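Local coordinates for protein oxidoreductase (Methanosarcina mazei, PDB 3KA7) that binds flavin-adenine dinucleotide and is probably an oxidoreductase of the flavin-containing amine oxidoreductase family, at residues 12-17 against 63-68; 95-100 against 354-359; 111-116 against 144-149; 280-285 against 340-345; 291-296 against 326-331. All coordinates share one frame; numbering follows the deposited sequence.

Contact 1 (12-17 against 63-68); sequences GLLSAA and GPLACF
L14 and F68 mark the nearest backbone approach between helix segments 12-17 and 64-68, with their CA atoms 7.8 Å apart, a gap filled mainly by side chains. L14 supplies nearly all of the first helix's share, and it does so with several different atoms. Its CB lies over one face of the F68 ring, displaced toward the rim, in a CH-pi contact of 4.2 Å to the ring centroid and 23° off the ring normal. Farther out, methyl CD2 of L14 meets CD2 of F68 at 3.6 Å. Both L14 methyls also rest against L65, where CD1 of L65 is 3.8 Å from CD2 of L14 and the two side chains cross at nearly a right angle. With CG anti to its backbone N (chi1 -155°), F68 reaches far enough to bring CE2 within 3.3 Å of the carbonyl O of L14. Beyond this pair, V416 and M417 of helix 408-421 pack on F68, while L202 backs L14. Such apolar wedging packs helix 64-71 against the Rossmann-type helix 10-21, which carries G12, a fit to the last glycine of a GxGxxG pattern, and beside it G11, which binds FAD.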
# COMPACT_ATOMS: atom_id res chain seq x y z
N GLY A 12 -6.68 -11.80 -1.08
CA GLY A 12 -7.50 -13.00 -1.00
C GLY A 12 -8.84 -12.84 -1.68
O GLY A 12 -9.33 -13.76 -2.35
N LEU A 13 -9.44 -11.66 -1.51
CA LEU A 13 -10.74 -11.36 -2.12
C LEU A 13 -10.64 -11.19 -3.64
O LEU A 13 -11.51 -11.67 -4.38
CB LEU A 13 -11.38 -10.14 -1.49
CG LEU A 13 -11.76 -10.30 -0.01
CD1 LEU A 13 -12.24 -8.97 0.56
CD2 LEU A 13 -12.81 -11.38 0.17
N LEU A 14 -9.60 -10.51 -4.11
CA LEU A 14 -9.31 -10.50 -5.55
C LEU A 14 -9.19 -11.91 -6.12
O LEU A 14 -9.75 -12.22 -7.18
CB LEU A 14 -8.03 -9.72 -5.85
CG LEU A 14 -8.08 -8.21 -5.58
CD1 LEU A 14 -6.68 -7.64 -5.77
CD2 LEU A 14 -9.06 -7.53 -6.53
N SER A 15 -8.44 -12.75 -5.43
CA SER A 15 -8.27 -14.15 -5.83
C SER A 15 -9.59 -14.89 -5.85
O SER A 15 -9.91 -15.60 -6.82
CB SER A 15 -7.31 -14.85 -4.87
OG SER A 15 -6.02 -14.28 -4.98
N ALA A 16 -10.36 -14.74 -4.78
CA ALA A 16 -11.64 -15.44 -4.68
C ALA A 16 -12.60 -15.00 -5.78
O ALA A 16 -13.31 -15.84 -6.38
CB ALA A 16 -12.26 -15.22 -3.30
N ALA A 17 -12.64 -13.69 -6.04
CA ALA A 17 -13.51 -13.15 -7.09
C ALA A 17 -13.15 -13.73 -8.46
O ALA A 17 -14.02 -14.22 -9.19
CB ALA A 17 -13.47 -11.63 -7.12
N GLY A 63 -5.42 1.87 -13.04
CA GLY A 63 -4.32 0.95 -12.73
C GLY A 63 -4.73 -0.50 -12.64
O GLY A 63 -5.87 -0.84 -12.90
N PRO A 64 -3.78 -1.38 -12.26
CA PRO A 64 -4.03 -2.82 -12.19
C PRO A 64 -5.21 -3.20 -11.31
O PRO A 64 -5.93 -4.14 -11.64
CB PRO A 64 -2.73 -3.37 -11.61
CG PRO A 64 -1.68 -2.39 -12.04
CD PRO A 64 -2.37 -1.05 -11.97
N LEU A 65 -5.41 -2.50 -10.19
CA LEU A 65 -6.54 -2.83 -9.31
C LEU A 65 -7.87 -2.49 -9.99
O LEU A 65 -8.79 -3.32 -10.04
CB LEU A 65 -6.43 -2.15 -7.96
CG LEU A 65 -7.56 -2.52 -6.98
CD1 LEU A 65 -7.56 -4.03 -6.75
CD2 LEU A 65 -7.40 -1.81 -5.68
N ALA A 66 -7.96 -1.28 -10.53
CA ALA A 66 -9.18 -0.85 -11.21
C ALA A 66 -9.46 -1.79 -12.36
O ALA A 66 -10.62 -2.15 -12.62
CB ALA A 66 -9.06 0.59 -11.70
N CYS A 67 -8.41 -2.20 -13.06
CA CYS A 67 -8.57 -3.13 -14.18
C CYS A 67 -9.06 -4.50 -13.72
O CYS A 67 -9.96 -5.09 -14.33
CB CYS A 67 -7.26 -3.27 -14.93
SG CYS A 67 -6.79 -1.74 -15.74
N PHE A 68 -8.47 -5.02 -12.65
CA PHE A 68 -8.92 -6.29 -12.06
C PHE A 68 -10.42 -6.23 -11.74
O PHE A 68 -11.17 -7.17 -12.04
CB PHE A 68 -8.13 -6.58 -10.78
CG PHE A 68 -8.06 -8.05 -10.42
CD1 PHE A 68 -6.86 -8.74 -10.51
CD2 PHE A 68 -9.19 -8.73 -9.97
CE1 PHE A 68 -6.78 -10.09 -10.15
CE2 PHE A 68 -9.12 -10.08 -9.62
CZ PHE A 68 -7.90 -10.76 -9.72

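Contact 2 (95-100 against 354-359); sequences PDYVKG and KEIFPG
Y97 and E355 face each other through two waters that span the gap on separate routes, and no direct hydrogen bond joins the segments. The motif on one side is a pair of tight turns, an Asx turn in which D96 OD1 accepts from V98 N at 2.9 Å, overlapping a type I beta turn from Y97 to G100; on the other side helix 342-356 is ending. One water takes the Y97 amide and passes a hydrogen to the E355 carboxylate. The second donates to two carbonyls at once, those of Y97 and E355, so both backbones are tied through solvent where the helix runs out. Direct contact is slight. CB of Y97 lies 3.6 Å from the carbonyl O of E355, and CE2 of its ring is 4.3 Å from CG1 of I356. The Y97 hydroxyl is engaged elsewhere, held by R87 O of strand 85-89 and by the amide of Y303 in a loop. E355 stretches beyond CG (chi2 176°), which carries its carboxylate out to a salt bridge between OE2 and R305. On its way that same oxygen, E355 OE2, passes methyl CG2 of V98 at 3.8 Å.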
# COMPACT_ATOMS: atom_id res chain seq x y z
N PRO A 95 14.89 25.90 6.28
CA PRO A 95 14.92 24.46 6.51
C PRO A 95 13.54 23.84 6.78
O PRO A 95 13.40 22.62 6.75
CB PRO A 95 15.79 24.34 7.76
CG PRO A 95 15.53 25.59 8.51
CD PRO A 95 15.26 26.66 7.48
N ASP A 96 12.53 24.66 7.04
CA ASP A 96 11.22 24.16 7.43
C ASP A 96 10.12 25.18 7.14
O ASP A 96 10.38 26.19 6.48
CB ASP A 96 11.21 23.81 8.92
CG ASP A 96 11.59 24.99 9.79
OD1 ASP A 96 11.17 26.13 9.48
OD2 ASP A 96 12.30 24.79 10.79
N TYR A 97 8.92 24.93 7.64
CA TYR A 97 7.76 25.76 7.30
C TYR A 97 7.51 26.90 8.29
O TYR A 97 6.54 27.65 8.15
CB TYR A 97 6.50 24.91 7.19
CG TYR A 97 6.60 23.75 6.22
CD1 TYR A 97 7.16 23.92 4.96
CD2 TYR A 97 6.11 22.49 6.57
CE1 TYR A 97 7.24 22.86 4.07
CE2 TYR A 97 6.19 21.42 5.68
CZ TYR A 97 6.76 21.61 4.44
OH TYR A 97 6.84 20.53 3.57
N VAL A 98 8.38 27.02 9.28
CA VAL A 98 8.24 28.01 10.35
C VAL A 98 8.08 29.43 9.81
O VAL A 98 7.23 30.19 10.28
CB VAL A 98 9.42 27.93 11.34
CG1 VAL A 98 9.32 29.04 12.39
CG2 VAL A 98 9.45 26.56 12.01
N LYS A 99 8.90 29.79 8.83
CA LYS A 99 8.81 31.13 8.23
C LYS A 99 7.77 31.21 7.11
O LYS A 99 7.75 32.17 6.34
CB LYS A 99 10.17 31.61 7.75
CG LYS A 99 11.18 31.84 8.87
CD LYS A 99 10.72 32.94 9.83
CE LYS A 99 10.52 34.27 9.10
NZ LYS A 99 9.77 35.26 9.94
N GLY A 100 6.91 30.21 7.01
CA GLY A 100 5.89 30.22 5.99
C GLY A 100 6.15 29.17 4.94
O GLY A 100 7.23 28.57 4.91
N LYS A 354 1.63 21.17 13.61
CA LYS A 354 1.55 22.59 13.96
C LYS A 354 2.22 23.46 12.90
O LYS A 354 1.85 24.62 12.72
CB LYS A 354 2.21 22.82 15.32
CG LYS A 354 1.60 22.00 16.45
CD LYS A 354 2.42 22.21 17.73
CE LYS A 354 2.01 21.25 18.84
NZ LYS A 354 2.68 21.61 20.11
N GLU A 355 3.21 22.89 12.22
CA GLU A 355 3.99 23.61 11.21
C GLU A 355 3.38 23.45 9.82
O GLU A 355 3.48 24.35 8.98
CB GLU A 355 5.45 23.16 11.24
CG GLU A 355 6.15 23.50 12.56
CD GLU A 355 7.58 22.98 12.68
OE1 GLU A 355 8.06 22.23 11.81
OE2 GLU A 355 8.23 23.32 13.69
N ILE A 356 2.76 22.30 9.58
CA ILE A 356 2.07 22.04 8.32
C ILE A 356 0.76 22.82 8.26
O ILE A 356 0.44 23.42 7.25
CB ILE A 356 1.80 20.52 8.13
CG1 ILE A 356 3.12 19.73 8.14
CG2 ILE A 356 1.07 20.29 6.83
CD1 ILE A 356 2.94 18.20 8.30
N PHE A 357 0.03 22.83 9.37
CA PHE A 357 -1.31 23.39 9.39
C PHE A 357 -1.46 24.46 10.46
O PHE A 357 -2.38 24.40 11.27
CB PHE A 357 -2.33 22.27 9.63
CG PHE A 357 -2.37 21.24 8.53
CD1 PHE A 357 -2.58 21.63 7.22
CD2 PHE A 357 -2.22 19.89 8.82
CE1 PHE A 357 -2.65 20.70 6.20
CE2 PHE A 357 -2.28 18.94 7.79
CZ PHE A 357 -2.49 19.35 6.49
N PRO A 358 -0.57 25.46 10.47
CA PRO A 358 -0.61 26.46 11.53
C PRO A 358 -1.94 27.21 11.61
O PRO A 358 -2.48 27.66 10.60
CB PRO A 358 0.55 27.41 11.17
CG PRO A 358 0.69 27.29 9.70
CD PRO A 358 0.43 25.80 9.43
N GLY A 359 -2.48 27.32 12.82
CA GLY A 359 -3.68 28.11 13.05
C GLY A 359 -4.96 27.49 12.54
O GLY A 359 -6.04 28.08 12.66
O HOH W 1 8.27 22.37 9.01
O HOH W 2 4.08 27.10 9.26

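Contact 3 (111-116 against 144-149); sequences SLLSYK and SQVSDE
L113 meets D148 through one methyl group: CD2 of L113 stands 3.5 Å from OD2 of D148 and 3.8 Å from its CB, the two side chains crossing at a slant. The same methyl reaches CG1 of V146 at 4.3 Å, a lighter apolar touch. Around this small first shell lies a polar one made by water. One water donates both to the carbonyl O of L112 and to D148 OD2, 2.6 Å from the latter. A second accepts from the backbone N of S114 at 2.9 Å and donates to D148 OD2 at 2.8 Å. A single carboxylate oxygen is thus gripped by two waters, which link it to the chain before and after L113. With CG anti to the backbone N (chi1 -167°), D148 turns OD2 to the waters and OD1 to the amide of W150 at the start of the next helix. The neighbouring helix start would probably favour the negative charge there. Farther out, I121, W150 and L151 touch L113, and D117 touches V146 and D148. S114 repeats the device across the gap, its OG capping the amide of D117. What results is a worked case of two side-chain N-caps, S114 and D148, at neighbouring helix starts: the two segments lead into helices 115-127 and 149-163 in the helical part of the protein, away from its FAD sites.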
# COMPACT_ATOMS: atom_id res chain seq x y z
N SER A 111 10.65 22.92 -10.98
CA SER A 111 10.57 24.39 -11.02
C SER A 111 11.36 25.07 -9.91
O SER A 111 11.68 26.26 -10.02
CB SER A 111 9.12 24.85 -10.96
OG SER A 111 8.59 24.60 -9.67
N LEU A 112 11.70 24.33 -8.86
CA LEU A 112 12.40 24.90 -7.71
C LEU A 112 13.91 24.78 -7.85
O LEU A 112 14.66 25.26 -7.00
CB LEU A 112 11.95 24.23 -6.40
CG LEU A 112 10.47 24.38 -6.04
CD1 LEU A 112 10.22 23.83 -4.65
CD2 LEU A 112 10.03 25.85 -6.12
N LEU A 113 14.34 24.15 -8.94
CA LEU A 113 15.76 23.98 -9.22
C LEU A 113 16.29 25.16 -10.04
O LEU A 113 15.52 25.90 -10.64
CB LEU A 113 15.96 22.70 -10.03
CG LEU A 113 15.62 21.36 -9.37
CD1 LEU A 113 15.63 20.25 -10.42
CD2 LEU A 113 16.62 21.06 -8.29
N SER A 114 17.61 25.31 -10.07
CA SER A 114 18.26 26.24 -11.00
C SER A 114 17.89 25.89 -12.44
O SER A 114 17.45 24.78 -12.72
CB SER A 114 19.77 26.14 -10.84
OG SER A 114 20.21 24.87 -11.29
N TYR A 115 18.07 26.84 -13.36
CA TYR A 115 17.77 26.56 -14.76
C TYR A 115 18.57 25.36 -15.26
O TYR A 115 18.03 24.47 -15.92
CB TYR A 115 18.11 27.77 -15.63
CG TYR A 115 17.60 27.62 -17.03
CD1 TYR A 115 16.29 27.92 -17.34
CD2 TYR A 115 18.44 27.18 -18.06
CE1 TYR A 115 15.81 27.80 -18.62
CE2 TYR A 115 17.96 27.05 -19.35
CZ TYR A 115 16.64 27.36 -19.62
OH TYR A 115 16.14 27.24 -20.89
N LYS A 116 19.86 25.35 -14.95
CA LYS A 116 20.75 24.24 -15.31
C LYS A 116 20.18 22.90 -14.85
O LYS A 116 20.05 21.95 -15.63
CB LYS A 116 22.12 24.44 -14.65
CG LYS A 116 23.16 23.42 -15.07
CD LYS A 116 24.51 23.64 -14.37
CE LYS A 116 24.49 23.09 -12.95
NZ LYS A 116 25.87 22.85 -12.41
N SER A 144 24.00 11.64 -7.80
CA SER A 144 24.95 11.54 -8.91
C SER A 144 24.55 12.50 -10.05
O SER A 144 25.37 12.82 -10.91
CB SER A 144 25.05 10.10 -9.41
OG SER A 144 23.90 9.73 -10.18
N GLN A 145 23.30 12.95 -10.03
CA GLN A 145 22.75 13.78 -11.12
C GLN A 145 22.66 15.28 -10.80
O GLN A 145 23.00 16.12 -11.64
CB GLN A 145 21.35 13.28 -11.50
CG GLN A 145 21.36 11.86 -12.05
CD GLN A 145 22.32 11.73 -13.20
OE1 GLN A 145 22.17 12.39 -14.22
NE2 GLN A 145 23.34 10.88 -13.03
N VAL A 146 22.18 15.59 -9.59
CA VAL A 146 21.93 16.96 -9.15
C VAL A 146 22.30 17.09 -7.67
O VAL A 146 21.93 16.24 -6.86
CB VAL A 146 20.43 17.33 -9.33
CG1 VAL A 146 20.15 18.72 -8.77
CG2 VAL A 146 20.02 17.23 -10.81
N SER A 147 23.04 18.15 -7.31
CA SER A 147 23.50 18.33 -5.93
C SER A 147 22.47 19.02 -5.01
O SER A 147 22.52 18.88 -3.79
CB SER A 147 24.84 19.08 -5.88
OG SER A 147 24.67 20.48 -6.13
N ASP A 148 21.53 19.75 -5.61
CA ASP A 148 20.48 20.44 -4.84
C ASP A 148 19.74 19.49 -3.89
O ASP A 148 19.11 18.52 -4.32
CB ASP A 148 19.50 21.11 -5.81
CG ASP A 148 18.57 22.12 -5.13
OD1 ASP A 148 18.28 22.00 -3.91
OD2 ASP A 148 18.09 23.02 -5.83
N GLU A 149 19.82 19.78 -2.59
CA GLU A 149 19.17 18.96 -1.59
C GLU A 149 17.65 18.85 -1.76
O GLU A 149 17.04 17.90 -1.25
CB GLU A 149 19.50 19.47 -0.18
CG GLU A 149 18.89 18.63 0.94
CD GLU A 149 19.09 19.24 2.33
OE1 GLU A 149 18.78 20.45 2.52
OE2 GLU A 149 19.53 18.50 3.23
O HOH W 3 16.32 24.65 -4.94
O HOH W 4 19.19 23.64 -8.35

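Contact 4 (280-285 against 340-345); sequences AGIKIC and KNLESE
I282 meets L342 and E345, and together these three residues pack the start of helix 342-356 on a mixed beta sheet. The helix links strand 326-334 to strand 362-370, which run parallel on either side of strand 280-288, so the contact sits inside a beta-alpha-beta crossover whose helix passes over the middle strand. I282 has the largest buried share. Its CG1 is anti to the carbonyl carbon (chi1 -67°) and sends methyl CD1 out from the strand toward the first turn of the helix. There CD1 of I282 comes 3.8 Å from CD2 of L342, the two side chains running past each other in opposite directions. L342 enters from the side with its end methyl, CD2, which also lies 4.1 Å from CG1 of I282. E345 contributes only the root of its side chain: a bend at chi2 (-71°) turns the rest aside, and OE2 forms a salt bridge with R306. Its CB stays against I282 while the charge is met elsewhere. Around I282, I346 extends the helix surface, and V334 and I367 flank it from the two neighbouring strands, as is expected of a residue in a sheet layer roofed by a helix. The bound FAD is about 8 Å from the I282 side chain. Where the helix touches the strand at its second point, CB of E345 lies 3.8 Å from CD1 of I282.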
# COMPACT_ATOMS: atom_id res chain seq x y z
N ALA A 280 7.13 -0.10 8.02
CA ALA A 280 6.35 0.40 9.16
C ALA A 280 5.98 1.87 8.97
O ALA A 280 6.63 2.61 8.22
CB ALA A 280 7.15 0.24 10.45
N GLY A 281 4.93 2.30 9.65
CA GLY A 281 4.52 3.69 9.54
C GLY A 281 3.49 4.03 10.61
O GLY A 281 2.93 3.15 11.26
N ILE A 282 3.25 5.32 10.77
CA ILE A 282 2.23 5.80 11.68
C ILE A 282 1.26 6.71 10.92
O ILE A 282 1.68 7.57 10.17
CB ILE A 282 2.83 6.59 12.83
CG1 ILE A 282 3.65 5.68 13.74
CG2 ILE A 282 1.72 7.29 13.62
CD1 ILE A 282 4.70 6.44 14.52
N LYS A 283 -0.03 6.47 11.13
CA LYS A 283 -1.11 7.22 10.50
C LYS A 283 -1.79 8.08 11.57
O LYS A 283 -2.20 7.56 12.61
CB LYS A 283 -2.12 6.24 9.90
CG LYS A 283 -3.40 6.89 9.40
CD LYS A 283 -4.32 5.90 8.66
CE LYS A 283 -4.43 4.57 9.39
NZ LYS A 283 -5.53 3.75 8.78
N ILE A 284 -1.87 9.38 11.33
CA ILE A 284 -2.57 10.29 12.23
C ILE A 284 -3.82 10.79 11.53
O ILE A 284 -3.72 11.43 10.48
CB ILE A 284 -1.67 11.49 12.63
CG1 ILE A 284 -0.41 10.98 13.35
CG2 ILE A 284 -2.46 12.49 13.51
CD1 ILE A 284 0.58 12.09 13.68
N CYS A 285 -4.99 10.49 12.09
CA CYS A 285 -6.27 10.90 11.51
C CYS A 285 -6.77 12.15 12.22
O CYS A 285 -6.82 12.18 13.44
CB CYS A 285 -7.30 9.79 11.65
SG CYS A 285 -6.80 8.23 10.82
N LYS A 340 10.61 0.47 18.17
CA LYS A 340 10.67 0.38 19.62
C LYS A 340 10.43 1.75 20.28
O LYS A 340 10.15 1.82 21.48
CB LYS A 340 12.01 -0.22 20.08
CG LYS A 340 13.20 0.72 19.99
CD LYS A 340 14.49 0.04 20.43
CE LYS A 340 14.90 -1.02 19.42
NZ LYS A 340 16.29 -1.54 19.63
N ASN A 341 10.52 2.82 19.48
CA ASN A 341 10.37 4.19 19.98
C ASN A 341 9.12 4.89 19.43
O ASN A 341 9.19 6.08 19.10
CB ASN A 341 11.59 5.04 19.59
CG ASN A 341 12.91 4.45 20.06
OD1 ASN A 341 13.87 4.36 19.29
ND2 ASN A 341 12.97 4.06 21.32
N LEU A 342 8.00 4.18 19.33
CA LEU A 342 6.79 4.76 18.71
C LEU A 342 6.27 6.02 19.41
O LEU A 342 5.76 6.94 18.76
CB LEU A 342 5.67 3.72 18.61
CG LEU A 342 5.83 2.65 17.53
CD1 LEU A 342 4.64 1.70 17.53
CD2 LEU A 342 5.99 3.30 16.17
N GLU A 343 6.38 6.06 20.73
CA GLU A 343 5.91 7.23 21.46
C GLU A 343 6.62 8.50 21.00
O GLU A 343 5.99 9.52 20.72
CB GLU A 343 6.07 7.04 22.98
CG GLU A 343 5.16 5.96 23.55
CD GLU A 343 4.99 6.08 25.05
OE1 GLU A 343 4.91 7.23 25.56
OE2 GLU A 343 4.93 5.04 25.73
N SER A 344 7.94 8.46 20.89
CA SER A 344 8.65 9.67 20.48
C SER A 344 8.44 9.98 19.00
O SER A 344 8.41 11.14 18.60
CB SER A 344 10.14 9.59 20.83
OG SER A 344 10.75 8.48 20.23
N GLU A 345 8.30 8.94 18.18
CA GLU A 345 7.98 9.13 16.76
C GLU A 345 6.65 9.88 16.60
O GLU A 345 6.54 10.82 15.82
CB GLU A 345 7.92 7.79 16.03
CG GLU A 345 9.26 7.05 16.01
CD GLU A 345 10.29 7.71 15.10
OE1 GLU A 345 10.06 7.78 13.88
OE2 GLU A 345 11.35 8.15 15.61

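Contact 5 (291-296 against 326-331); sequences PLVGHT and HLTMCH
P291 packs against H326, and L292 and V293 against T328, so van der Waals packing carries the direct meeting of the loop with the strand. The proline ring approaches the imidazole obliquely, its CG 3.7 Å from NE2 of H326, while N of P291 lies 3.7 Å from CD2 of the same ring. L292 crosses T328 at about a right angle, and methyl CD1 of L292 comes 3.7 Å from OG1 and 3.9 Å from CB of T328. V293 adds a light touch between its CG2 and CG2 of T328 at 4.2 Å. No hydrogen bond runs straight from loop to strand; E312 bridges them instead. Its OE2 takes the amides of L292 and V293 and also bonds the T328 hydroxyl, while OE1 takes the amide of G294, so one carboxylate ties residues 292-294 to the strand. T328 places OG1 anti to its carbonyl carbon (chi1 -53°), where it meets both this carboxylate and the L292 methyl. H326 ND1 bonds T314 OG1, which holds the ring on the strand side while NE2 and CD2 stay beside the proline. H326 and T328 share one face of the strand; M329, pointing to the other, touches the FAD-binding F54. The case exemplifies a connection between two strands of a mixed sheet, 280-288 and 298-300, folding back over a strand of that sheet.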
# COMPACT_ATOMS: atom_id res chain seq x y z
N PRO A 291 -11.34 22.56 5.50
CA PRO A 291 -10.39 21.84 4.66
C PRO A 291 -8.93 22.15 5.05
O PRO A 291 -8.60 23.29 5.36
CB PRO A 291 -10.69 22.38 3.25
CG PRO A 291 -12.07 22.92 3.33
CD PRO A 291 -12.24 23.42 4.73
N LEU A 292 -8.08 21.12 5.07
CA LEU A 292 -6.67 21.32 5.36
C LEU A 292 -5.84 21.11 4.10
O LEU A 292 -4.87 21.83 3.88
CB LEU A 292 -6.21 20.38 6.49
CG LEU A 292 -6.94 20.53 7.82
CD1 LEU A 292 -6.51 19.44 8.80
CD2 LEU A 292 -6.74 21.92 8.42
N VAL A 293 -6.25 20.15 3.27
CA VAL A 293 -5.60 19.88 1.97
C VAL A 293 -6.30 20.62 0.84
O VAL A 293 -5.66 21.22 -0.03
CB VAL A 293 -5.59 18.38 1.65
CG1 VAL A 293 -4.99 18.11 0.26
CG2 VAL A 293 -4.82 17.64 2.72
N GLY A 294 -7.62 20.54 0.84
CA GLY A 294 -8.44 21.33 -0.08
C GLY A 294 -8.61 20.73 -1.47
O GLY A 294 -9.15 21.38 -2.36
N HIS A 295 -8.14 19.50 -1.66
CA HIS A 295 -8.33 18.82 -2.94
C HIS A 295 -8.31 17.31 -2.75
O HIS A 295 -8.06 16.82 -1.64
CB HIS A 295 -7.29 19.27 -3.99
CG HIS A 295 -5.87 18.90 -3.65
ND1 HIS A 295 -5.40 17.61 -3.72
CD2 HIS A 295 -4.82 19.67 -3.28
CE1 HIS A 295 -4.12 17.59 -3.38
NE2 HIS A 295 -3.74 18.83 -3.10
N THR A 296 -8.54 16.58 -3.84
CA THR A 296 -8.70 15.12 -3.75
C THR A 296 -7.44 14.31 -4.01
O THR A 296 -7.51 13.09 -4.20
CB THR A 296 -9.74 14.64 -4.75
OG1 THR A 296 -9.35 15.11 -6.05
CG2 THR A 296 -11.13 15.19 -4.39
N HIS A 326 -14.09 17.46 7.75
CA HIS A 326 -13.27 16.74 6.78
C HIS A 326 -12.45 15.69 7.52
O HIS A 326 -12.13 15.85 8.70
CB HIS A 326 -12.34 17.69 6.01
CG HIS A 326 -12.98 18.33 4.82
ND1 HIS A 326 -13.35 17.61 3.70
CD2 HIS A 326 -13.32 19.62 4.57
CE1 HIS A 326 -13.90 18.43 2.82
NE2 HIS A 326 -13.88 19.66 3.32
N LEU A 327 -12.13 14.61 6.81
CA LEU A 327 -11.22 13.60 7.33
C LEU A 327 -9.88 13.82 6.66
O LEU A 327 -9.75 13.64 5.45
CB LEU A 327 -11.73 12.20 7.00
CG LEU A 327 -10.85 11.01 7.37
CD1 LEU A 327 -10.39 11.06 8.84
CD2 LEU A 327 -11.56 9.69 7.04
N THR A 328 -8.89 14.21 7.45
CA THR A 328 -7.55 14.46 6.93
C THR A 328 -6.62 13.45 7.58
O THR A 328 -6.55 13.38 8.81
CB THR A 328 -7.11 15.88 7.26
OG1 THR A 328 -8.11 16.81 6.82
CG2 THR A 328 -5.76 16.21 6.59
N MSE A 329 -5.93 12.67 6.75
CA MSE A 329 -5.05 11.61 7.24
C MSE A 329 -3.60 11.83 6.83
O MSE A 329 -3.31 12.13 5.67
CB MSE A 329 -5.55 10.23 6.80
CG MSE A 329 -6.93 9.91 7.37
SE MSE A 329 -7.53 8.13 6.92
CE MSE A 329 -7.70 8.31 5.03
N CYS A 330 -2.70 11.68 7.80
CA CYS A 330 -1.28 11.94 7.63
C CYS A 330 -0.49 10.64 7.75
O CYS A 330 -0.83 9.79 8.56
CB CYS A 330 -0.79 12.88 8.72
SG CYS A 330 -1.83 14.36 8.93
N HIS A 331 0.57 10.51 6.96
CA HIS A 331 1.45 9.34 7.07
C HIS A 331 2.88 9.74 7.40
O HIS A 331 3.43 10.69 6.83
CB HIS A 331 1.50 8.53 5.78
CG HIS A 331 2.22 7.23 5.94
ND1 HIS A 331 1.72 6.19 6.70
CD2 HIS A 331 3.42 6.81 5.48
CE1 HIS A 331 2.57 5.18 6.69
NE2 HIS A 331 3.61 5.53 5.95

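In the fold
Burial separates these contacts more clearly than secondary structure does. Contacts 1 and 4 are mostly buried and apolar, with no bridging water among their atoms, but lie in different parts of the molecule, their centres about 30 Å apart: the first joins two helices beside the dinucleotide-binding sheet, the other a helix to the mixed sheet. Contacts 2 and 3, nearer the periphery, rely on water bridges, to carboxylates in both and to two backbone carbonyls in contact 2. Contact 5 is intermediate, packed across the gap with polar closure by a third residue. Contacts 2 and 4 use opposite ends of helix 342-356. Contacts 4 and 5 share neighbouring strands, with a probable backbone hydrogen bond from C330 N to I284 O, and contact 5 meets contact 2 where F357 packs on L292.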